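Local coordinates for agarase (PDB 6XJ9), which probably hydrolyses agarose from marine red algae, acting as a glycoside hydrolase of family GH50, at residues F480-A484 against Y598-V602; G503-E509 against M614-R619. All coordinates share one frame; numbering follows the deposited sequence.

In the fold
Both contacts lie in what is probably the catalytic part of the chain, consistent with the (beta/alpha)8 barrel of GH50 enzymes. Contact 2 joins neighbouring parallel strands, 501-506 and 614-615, and the turns after them. Contact 1 joins helices 478-495 and 584-609, each of which comes before one of those strands. The order along the chain is therefore helix, strand, helix, strand, and the two contacts interleave. The centres of contacts 1 and 2 are about 13 Å apart. Helix 584-609 links the layers: F599 and V602 pack on Y615, and Y598 OH lies 2.7 Å from D507 OD1, a probable hydrogen bond. Neighbouring helices thus pack outside neighbouring strands.

Contact 1: F480-A484 against Y598-V602; sequences FTVRA and YFSVV
F480 and Y598 both hold CG anti to the backbone N (chi1 174° in F480), and this brings their rings together between two helices. These are helices 478-495 and 584-609, consistent with neighbours in the outer helical layer of a (beta/alpha)8 barrel. Their local axes come within 10.0 Å and cross at -45°. The rings meet rim to rim, with centroids 6.0 Å apart, and neither lies over the other. Their planes are 37° apart. F480 CZ does the touching, 3.7 Å from Y598 CD1. Both rings also have aromatic neighbours outside the pair. F459 packs edge-to-face with F480, and F512 does the same with Y598.

V601 is the centre of the contact. Its side chain points at the other helix and enters a hollow formed by F480, T481 and A484. CG1 lies against the F480 ring, 3.6 Å from CE2, and also reaches the methyl of A484, which points toward V601's helix. The contact is almost wholly apolar and is held by van der Waals contact. T481 stands at its partly exposed margin. There T481 OG1 lies against both methyls of V601, nearer to CG2, at 3.4 Å. The tightest carbon pair is A484 CB to V601 CG1, at 3.5 Å.

Contact 2: G503-E509 against M614-R619; sequences GVFIDNE and MYLGAR
F505 is clamped between L616 and R619 where two parallel strands of a probable (beta/alpha)8 barrel, 501-506 and 614-615, run on into loops. V504 bridges Y615 in parallel register. V504 N donates to M614 O, and L616 N donates to V504 O at 2.9 Å. At the end of strand 501-506, I506 N donates to G617 O, already in the loop after 614-615.

The F505 side is tightly packed. L616 CD1 sits over the centre of one ring face, 3.9 Å from the centroid. R619 covers the opposite face in a cation-pi contact. Its chain bends at chi3 (70°), and the guanidinium stands steeply on the ring, the planes 75° apart. NH1 is thereby directed at the ring centre, and comes within 3.4 Å of F505 CZ. R619 NE donates to N508 OD1 at 2.8 Å, while NH2 forms a salt bridge with E668. The arginine is thus held from several directions.

On the V504 and Y615 side the two segments touch more loosely, and helices 478-495 and 584-609 pack over them. I506 CG1 comes no nearer than 4.3 Å to Y615 CE1. A water lies here in the plane of the Y615 ring, 2.6 Å from Y615 OH, and donates to I506 O.

At the loop end N508 and E509 are partly exposed. This is the C-terminal end of the strands, where such barrels have their active site. N643 ND2 bonds to both N508 OD1 and E509 OE2. E509 N is shared between two carbonyls, R619 O at 3.0 Å and A618 O at 3.3 Å.

Contact 1: F480-A484 against Y598-V602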
ATOM      1  N   PHE A 480      48.974 -15.011   2.877  1.00 23.87           N
ATOM      2  CA  PHE A 480      47.743 -14.255   2.671  1.00 23.47           C
ATOM      3  C   PHE A 480      47.662 -13.831   1.206  1.00 22.57           C
ATOM      4  O   PHE A 480      46.610 -13.916   0.585  1.00 22.58           O
ATOM      5  CB  PHE A 480      47.578 -13.053   3.616  1.00 22.29           C
ATOM      6  CG  PHE A 480      46.370 -12.202   3.280  1.00 21.69           C
ATOM      7  CD1 PHE A 480      45.086 -12.640   3.580  1.00 20.80           C
ATOM      8  CD2 PHE A 480      46.502 -10.987   2.611  1.00 21.61           C
ATOM      9  CE1 PHE A 480      43.971 -11.877   3.260  1.00 20.86           C
ATOM     10  CE2 PHE A 480      45.386 -10.227   2.284  1.00 20.17           C
ATOM     11  CZ  PHE A 480      44.119 -10.672   2.607  1.00 19.91           C
ATOM     12  N   THR A 481      48.801 -13.407   0.655  1.00 23.05           N
ATOM     13  CA  THR A 481      48.868 -13.001  -0.741  1.00 22.79           C
ATOM     14  C   THR A 481      48.568 -14.182  -1.663  1.00 23.47           C
ATOM     15  O   THR A 481      47.838 -14.024  -2.640  1.00 22.92           O
ATOM     16  CB  THR A 481      50.197 -12.297  -1.032  1.00 22.62           C
ATOM     17  OG1 THR A 481      50.162 -11.100  -0.254  1.00 22.00           O
ATOM     18  CG2 THR A 481      50.393 -11.988  -2.501  1.00 23.50           C
ATOM     19  N   VAL A 482      49.129 -15.361  -1.352  1.00 23.93           N
ATOM     20  CA  VAL A 482      48.824 -16.564  -2.118  1.00 24.66           C
ATOM     21  C   VAL A 482      47.305 -16.768  -2.157  1.00 24.86           C
ATOM     22  O   VAL A 482      46.731 -16.946  -3.226  1.00 23.78           O
ATOM     23  CB  VAL A 482      49.575 -17.806  -1.580  1.00 25.01           C
ATOM     24  CG1 VAL A 482      49.177 -19.085  -2.305  1.00 25.74           C
ATOM     25  CG2 VAL A 482      51.087 -17.636  -1.609  1.00 24.33           C
ATOM     26  N   ARG A 483      46.646 -16.689  -0.995  1.00 26.32           N
ATOM     27  CA  ARG A 483      45.229 -17.023  -0.889  1.00 26.34           C
ATOM     28  C   ARG A 483      44.358 -15.938  -1.525  1.00 24.66           C
ATOM     29  O   ARG A 483      43.302 -16.242  -2.084  1.00 24.19           O
ATOM     30  CB  ARG A 483      44.848 -17.306   0.568  1.00 28.11           C
ATOM     31  CG  ARG A 483      45.306 -18.669   1.082  1.00 31.80           C
ATOM     32  CD  ARG A 483      44.264 -19.742   0.812  1.00 34.50           C
ATOM     33  NE  ARG A 483      44.250 -20.289  -0.538  1.00 40.49           N
ATOM     34  CZ  ARG A 483      43.158 -20.590  -1.246  1.00 36.41           C
ATOM     35  NH1 ARG A 483      41.951 -20.359  -0.760  1.00 35.55           N
ATOM     36  NH2 ARG A 483      43.284 -21.097  -2.460  1.00 37.47           N
ATOM     37  N   ALA A 484      44.788 -14.675  -1.418  1.00 23.79           N
ATOM     38  CA  ALA A 484      44.106 -13.573  -2.090  1.00 23.08           C
ATOM     39  C   ALA A 484      44.105 -13.827  -3.595  1.00 22.47           C
ATOM     40  O   ALA A 484      43.055 -13.796  -4.234  1.00 21.29           O
ATOM     41  CB  ALA A 484      44.786 -12.261  -1.767  1.00 21.23           C
ATOM     42  N   TYR A 598      46.190  -4.816   3.421  1.00 16.96           N
ATOM     43  CA  TYR A 598      45.028  -5.610   3.039  1.00 16.97           C
ATOM     44  C   TYR A 598      44.570  -5.223   1.639  1.00 16.75           C
ATOM     45  O   TYR A 598      44.431  -6.087   0.768  1.00 17.82           O
ATOM     46  CB  TYR A 598      43.837  -5.491   3.998  1.00 15.78           C
ATOM     47  CG  TYR A 598      42.588  -6.160   3.468  1.00 16.44           C
ATOM     48  CD1 TYR A 598      42.458  -7.540   3.505  1.00 16.70           C
ATOM     49  CD2 TYR A 598      41.544  -5.439   2.908  1.00 15.73           C
ATOM     50  CE1 TYR A 598      41.336  -8.186   3.016  1.00 16.78           C
ATOM     51  CE2 TYR A 598      40.406  -6.072   2.417  1.00 15.93           C
ATOM     52  CZ  TYR A 598      40.300  -7.450   2.476  1.00 16.90           C
ATOM     53  OH  TYR A 598      39.203  -8.113   1.990  1.00 18.01           O
ATOM     54  N   PHE A 599      44.286  -3.927   1.453  1.00 16.22           N
ATOM     55  CA  PHE A 599      43.698  -3.462   0.206  1.00 16.84           C
ATOM     56  C   PHE A 599      44.689  -3.546  -0.950  1.00 17.21           C
ATOM     57  O   PHE A 599      44.278  -3.746  -2.088  1.00 16.81           O
ATOM     58  CB  PHE A 599      43.046  -2.088   0.378  1.00 16.42           C
ATOM     59  CG  PHE A 599      41.751  -2.183   1.144  1.00 16.59           C
ATOM     60  CD1 PHE A 599      40.608  -2.680   0.529  1.00 16.33           C
ATOM     61  CD2 PHE A 599      41.681  -1.820   2.486  1.00 16.71           C
ATOM     62  CE1 PHE A 599      39.419  -2.807   1.235  1.00 16.86           C
ATOM     63  CE2 PHE A 599      40.487  -1.937   3.184  1.00 16.26           C
ATOM     64  CZ  PHE A 599      39.362  -2.440   2.563  1.00 16.10           C
ATOM     65  N   SER A 600      45.981  -3.378  -0.644  1.00 16.77           N
ATOM     66  CA  SER A 600      47.018  -3.447  -1.658  1.00 17.44           C
ATOM     67  C   SER A 600      47.082  -4.860  -2.232  1.00 18.39           C
ATOM     68  O   SER A 600      47.200  -5.025  -3.444  1.00 17.58           O
ATOM     69  CB  SER A 600      48.341  -3.035  -1.067  1.00 19.78           C
ATOM     70  OG  SER A 600      49.358  -3.146  -2.041  1.00 23.37           O
ATOM     71  N   VAL A 601      47.007  -5.862  -1.340  1.00 16.66           N
ATOM     72  CA  VAL A 601      47.062  -7.255  -1.744  1.00 17.25           C
ATOM     73  C   VAL A 601      45.834  -7.568  -2.598  1.00 17.88           C
ATOM     74  O   VAL A 601      45.953  -8.153  -3.679  1.00 20.09           O
ATOM     75  CB  VAL A 601      47.213  -8.202  -0.532  1.00 16.90           C
ATOM     76  CG1 VAL A 601      46.903  -9.637  -0.893  1.00 17.22           C
ATOM     77  CG2 VAL A 601      48.613  -8.110   0.067  1.00 17.89           C
ATOM     78  N   VAL A 602      44.650  -7.149  -2.143  1.00 16.23           N
ATOM     79  CA  VAL A 602      43.461  -7.542  -2.884  1.00 15.88           C
ATOM     80  C   VAL A 602      43.464  -6.830  -4.234  1.00 16.30           C
ATOM     81  O   VAL A 602      43.212  -7.434  -5.278  1.00 17.59           O
ATOM     82  CB  VAL A 602      42.165  -7.333  -2.082  1.00 15.17           C
ATOM     83  CG1 VAL A 602      40.946  -7.674  -2.931  1.00 14.98           C
ATOM     84  CG2 VAL A 602      42.169  -8.160  -0.796  1.00 15.35           C
TER

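Contact 2: G503-E509 against M614-R619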
ATOM      1  N   GLY A 503      31.326  -5.452 -11.283  1.00 16.93           N
ATOM      2  CA  GLY A 503      32.490  -5.383 -10.410  1.00 17.88           C
ATOM      3  C   GLY A 503      32.532  -6.558  -9.425  1.00 18.02           C
ATOM      4  O   GLY A 503      31.654  -7.421  -9.460  1.00 19.32           O
ATOM      5  N   VAL A 504      33.556  -6.566  -8.565  1.00 16.76           N
ATOM      6  CA  VAL A 504      33.817  -7.640  -7.613  1.00 17.32           C
ATOM      7  C   VAL A 504      33.902  -7.071  -6.193  1.00 17.05           C
ATOM      8  O   VAL A 504      34.707  -6.195  -5.896  1.00 17.24           O
ATOM      9  CB  VAL A 504      35.103  -8.413  -7.981  1.00 17.14           C
ATOM     10  CG1 VAL A 504      35.326  -9.626  -7.089  1.00 16.85           C
ATOM     11  CG2 VAL A 504      35.104  -8.834  -9.450  1.00 16.47           C
ATOM     12  N   PHE A 505      33.081  -7.628  -5.306  1.00 17.44           N
ATOM     13  CA  PHE A 505      33.249  -7.434  -3.877  1.00 17.66           C
ATOM     14  C   PHE A 505      34.125  -8.569  -3.363  1.00 18.05           C
ATOM     15  O   PHE A 505      33.908  -9.728  -3.708  1.00 18.91           O
ATOM     16  CB  PHE A 505      31.896  -7.495  -3.170  1.00 16.36           C
ATOM     17  CG  PHE A 505      30.866  -6.461  -3.549  1.00 16.68           C
ATOM     18  CD1 PHE A 505      30.964  -5.149  -3.101  1.00 15.49           C
ATOM     19  CD2 PHE A 505      29.743  -6.826  -4.285  1.00 16.37           C
ATOM     20  CE1 PHE A 505      29.991  -4.219  -3.436  1.00 15.61           C
ATOM     21  CE2 PHE A 505      28.756  -5.903  -4.589  1.00 15.56           C
ATOM     22  CZ  PHE A 505      28.876  -4.597  -4.161  1.00 15.60           C
ATOM     23  N   ILE A 506      35.160  -8.229  -2.589  1.00 18.32           N
ATOM     24  CA  ILE A 506      35.943  -9.264  -1.930  1.00 17.82           C
ATOM     25  C   ILE A 506      35.758  -9.117  -0.418  1.00 17.68           C
ATOM     26  O   ILE A 506      36.008  -8.051   0.140  1.00 15.89           O
ATOM     27  CB  ILE A 506      37.426  -9.218  -2.366  1.00 17.65           C
ATOM     28  CG1 ILE A 506      37.577  -9.427  -3.876  1.00 18.52           C
ATOM     29  CG2 ILE A 506      38.252 -10.236  -1.582  1.00 18.03           C
ATOM     30  CD1 ILE A 506      37.354 -10.860  -4.333  1.00 17.28           C
ATOM     31  N   ASP A 507      35.303 -10.202   0.225  1.00 18.52           N
ATOM     32  CA  ASP A 507      35.028 -10.266   1.661  1.00 18.59           C
ATOM     33  C   ASP A 507      33.801  -9.417   2.001  1.00 18.70           C
ATOM     34  O   ASP A 507      33.205  -8.791   1.124  1.00 18.67           O
ATOM     35  CB  ASP A 507      36.272  -9.957   2.512  1.00 19.79           C
ATOM     36  CG  ASP A 507      37.376 -10.999   2.395  1.00 19.53           C
ATOM     37  OD1 ASP A 507      38.563 -10.640   2.520  1.00 20.06           O
ATOM     38  OD2 ASP A 507      37.046 -12.159   2.152  1.00 20.33           O
ATOM     39  N   ASN A 508      33.432  -9.384   3.291  1.00 18.04           N
ATOM     40  CA  ASN A 508      32.215  -8.703   3.708  1.00 17.94           C
ATOM     41  C   ASN A 508      32.289  -8.483   5.211  1.00 18.40           C
ATOM     42  O   ASN A 508      32.459  -9.438   5.962  1.00 19.31           O
ATOM     43  CB  ASN A 508      30.956  -9.483   3.285  1.00 16.93           C
ATOM     44  CG  ASN A 508      29.657  -8.938   3.841  1.00 17.68           C
ATOM     45  OD1 ASN A 508      29.121  -7.947   3.341  1.00 18.46           O
ATOM     46  ND2 ASN A 508      29.126  -9.585   4.873  1.00 17.82           N
ATOM     47  N   GLU A 509      32.166  -7.220   5.635  1.00 18.94           N
ATOM     48  CA  GLU A 509      32.064  -6.872   7.047  1.00 19.88           C
ATOM     49  C   GLU A 509      33.141  -7.579   7.875  1.00 19.63           C
ATOM     50  O   GLU A 509      32.850  -8.184   8.904  1.00 18.64           O
ATOM     51  CB  GLU A 509      30.661  -7.158   7.596  1.00 20.55           C
ATOM     52  CG  GLU A 509      29.546  -6.456   6.841  1.00 21.60           C
ATOM     53  CD  GLU A 509      28.190  -6.514   7.526  1.00 23.30           C
ATOM     54  OE1 GLU A 509      28.044  -7.314   8.488  1.00 23.43           O
ATOM     55  OE2 GLU A 509      27.290  -5.746   7.112  1.00 22.59           O
ATOM     56  N   MET A 614      35.912  -3.484 -12.126  1.00 19.68           N
ATOM     57  CA  MET A 614      36.051  -2.644 -10.946  1.00 18.88           C
ATOM     58  C   MET A 614      36.172  -3.515  -9.701  1.00 18.39           C
ATOM     59  O   MET A 614      35.493  -4.530  -9.578  1.00 17.55           O
ATOM     60  CB  MET A 614      34.843  -1.721 -10.780  1.00 18.95           C
ATOM     61  CG  MET A 614      34.805  -0.617 -11.818  1.00 17.98           C
ATOM     62  SD  MET A 614      33.482   0.540 -11.440  1.00 18.58           S
ATOM     63  CE  MET A 614      32.029  -0.470 -11.721  1.00 17.78           C
ATOM     64  N   TYR A 615      37.034  -3.068  -8.780  1.00 17.58           N
ATOM     65  CA  TYR A 615      37.176  -3.647  -7.456  1.00 17.04           C
ATOM     66  C   TYR A 615      36.397  -2.770  -6.481  1.00 16.84           C
ATOM     67  O   TYR A 615      36.665  -1.575  -6.384  1.00 17.76           O
ATOM     68  CB  TYR A 615      38.665  -3.752  -7.112  1.00 16.58           C
ATOM     69  CG  TYR A 615      38.971  -4.070  -5.671  1.00 17.24           C
ATOM     70  CD1 TYR A 615      38.187  -4.956  -4.951  1.00 15.68           C
ATOM     71  CD2 TYR A 615      40.079  -3.510  -5.046  1.00 16.45           C
ATOM     72  CE1 TYR A 615      38.478  -5.268  -3.634  1.00 16.81           C
ATOM     73  CE2 TYR A 615      40.386  -3.811  -3.732  1.00 17.04           C
ATOM     74  CZ  TYR A 615      39.583  -4.690  -3.026  1.00 17.13           C
ATOM     75  OH  TYR A 615      39.870  -4.981  -1.725  1.00 17.92           O
ATOM     76  N   LEU A 616      35.433  -3.376  -5.778  1.00 15.87           N
ATOM     77  CA  LEU A 616      34.386  -2.650  -5.076  1.00 16.20           C
ATOM     78  C   LEU A 616      34.591  -2.705  -3.567  1.00 16.30           C
ATOM     79  O   LEU A 616      33.669  -2.385  -2.812  1.00 16.21           O
ATOM     80  CB  LEU A 616      33.032  -3.275  -5.429  1.00 15.94           C
ATOM     81  CG  LEU A 616      32.706  -3.318  -6.917  1.00 15.80           C
ATOM     82  CD1 LEU A 616      31.451  -4.152  -7.141  1.00 15.61           C
ATOM     83  CD2 LEU A 616      32.517  -1.902  -7.464  1.00 15.50           C
ATOM     84  N   GLY A 617      35.788  -3.119  -3.133  1.00 15.98           N
ATOM     85  CA  GLY A 617      36.099  -3.082  -1.711  1.00 16.54           C
ATOM     86  C   GLY A 617      35.510  -4.260  -0.946  1.00 16.48           C
ATOM     87  O   GLY A 617      35.308  -5.329  -1.519  1.00 16.72           O
ATOM     88  N   ALA A 618      35.233  -4.043   0.352  1.00 15.89           N
ATOM     89  CA  ALA A 618      35.052  -5.131   1.305  1.00 15.78           C
ATOM     90  C   ALA A 618      33.817  -4.939   2.188  1.00 14.73           C
ATOM     91  O   ALA A 618      33.684  -5.623   3.198  1.00 16.33           O
ATOM     92  CB  ALA A 618      36.303  -5.289   2.143  1.00 16.27           C
ATOM     93  N   ARG A 619      32.935  -4.020   1.802  1.00 14.52           N
ATOM     94  CA  ARG A 619      31.588  -3.886   2.341  1.00 14.95           C
ATOM     95  C   ARG A 619      31.650  -3.609   3.846  1.00 15.16           C
ATOM     96  O   ARG A 619      31.313  -4.469   4.672  1.00 13.84           O
ATOM     97  CB  ARG A 619      30.741  -5.125   2.005  1.00 14.66           C
ATOM     98  CG  ARG A 619      30.689  -5.497   0.530  1.00 14.19           C
ATOM     99  CD  ARG A 619      30.281  -6.952   0.320  1.00 14.70           C
ATOM    100  NE  ARG A 619      28.884  -7.191   0.659  1.00 14.48           N
ATOM    101  CZ  ARG A 619      27.856  -6.765  -0.062  1.00 14.50           C
ATOM    102  NH1 ARG A 619      28.062  -6.058  -1.175  1.00 14.83           N
ATOM    103  NH2 ARG A 619      26.627  -7.056   0.331  1.00 13.67           N
TER
HETATM  104  O   HOH W   1      38.303  -6.557  -0.372  1.00 17.49           O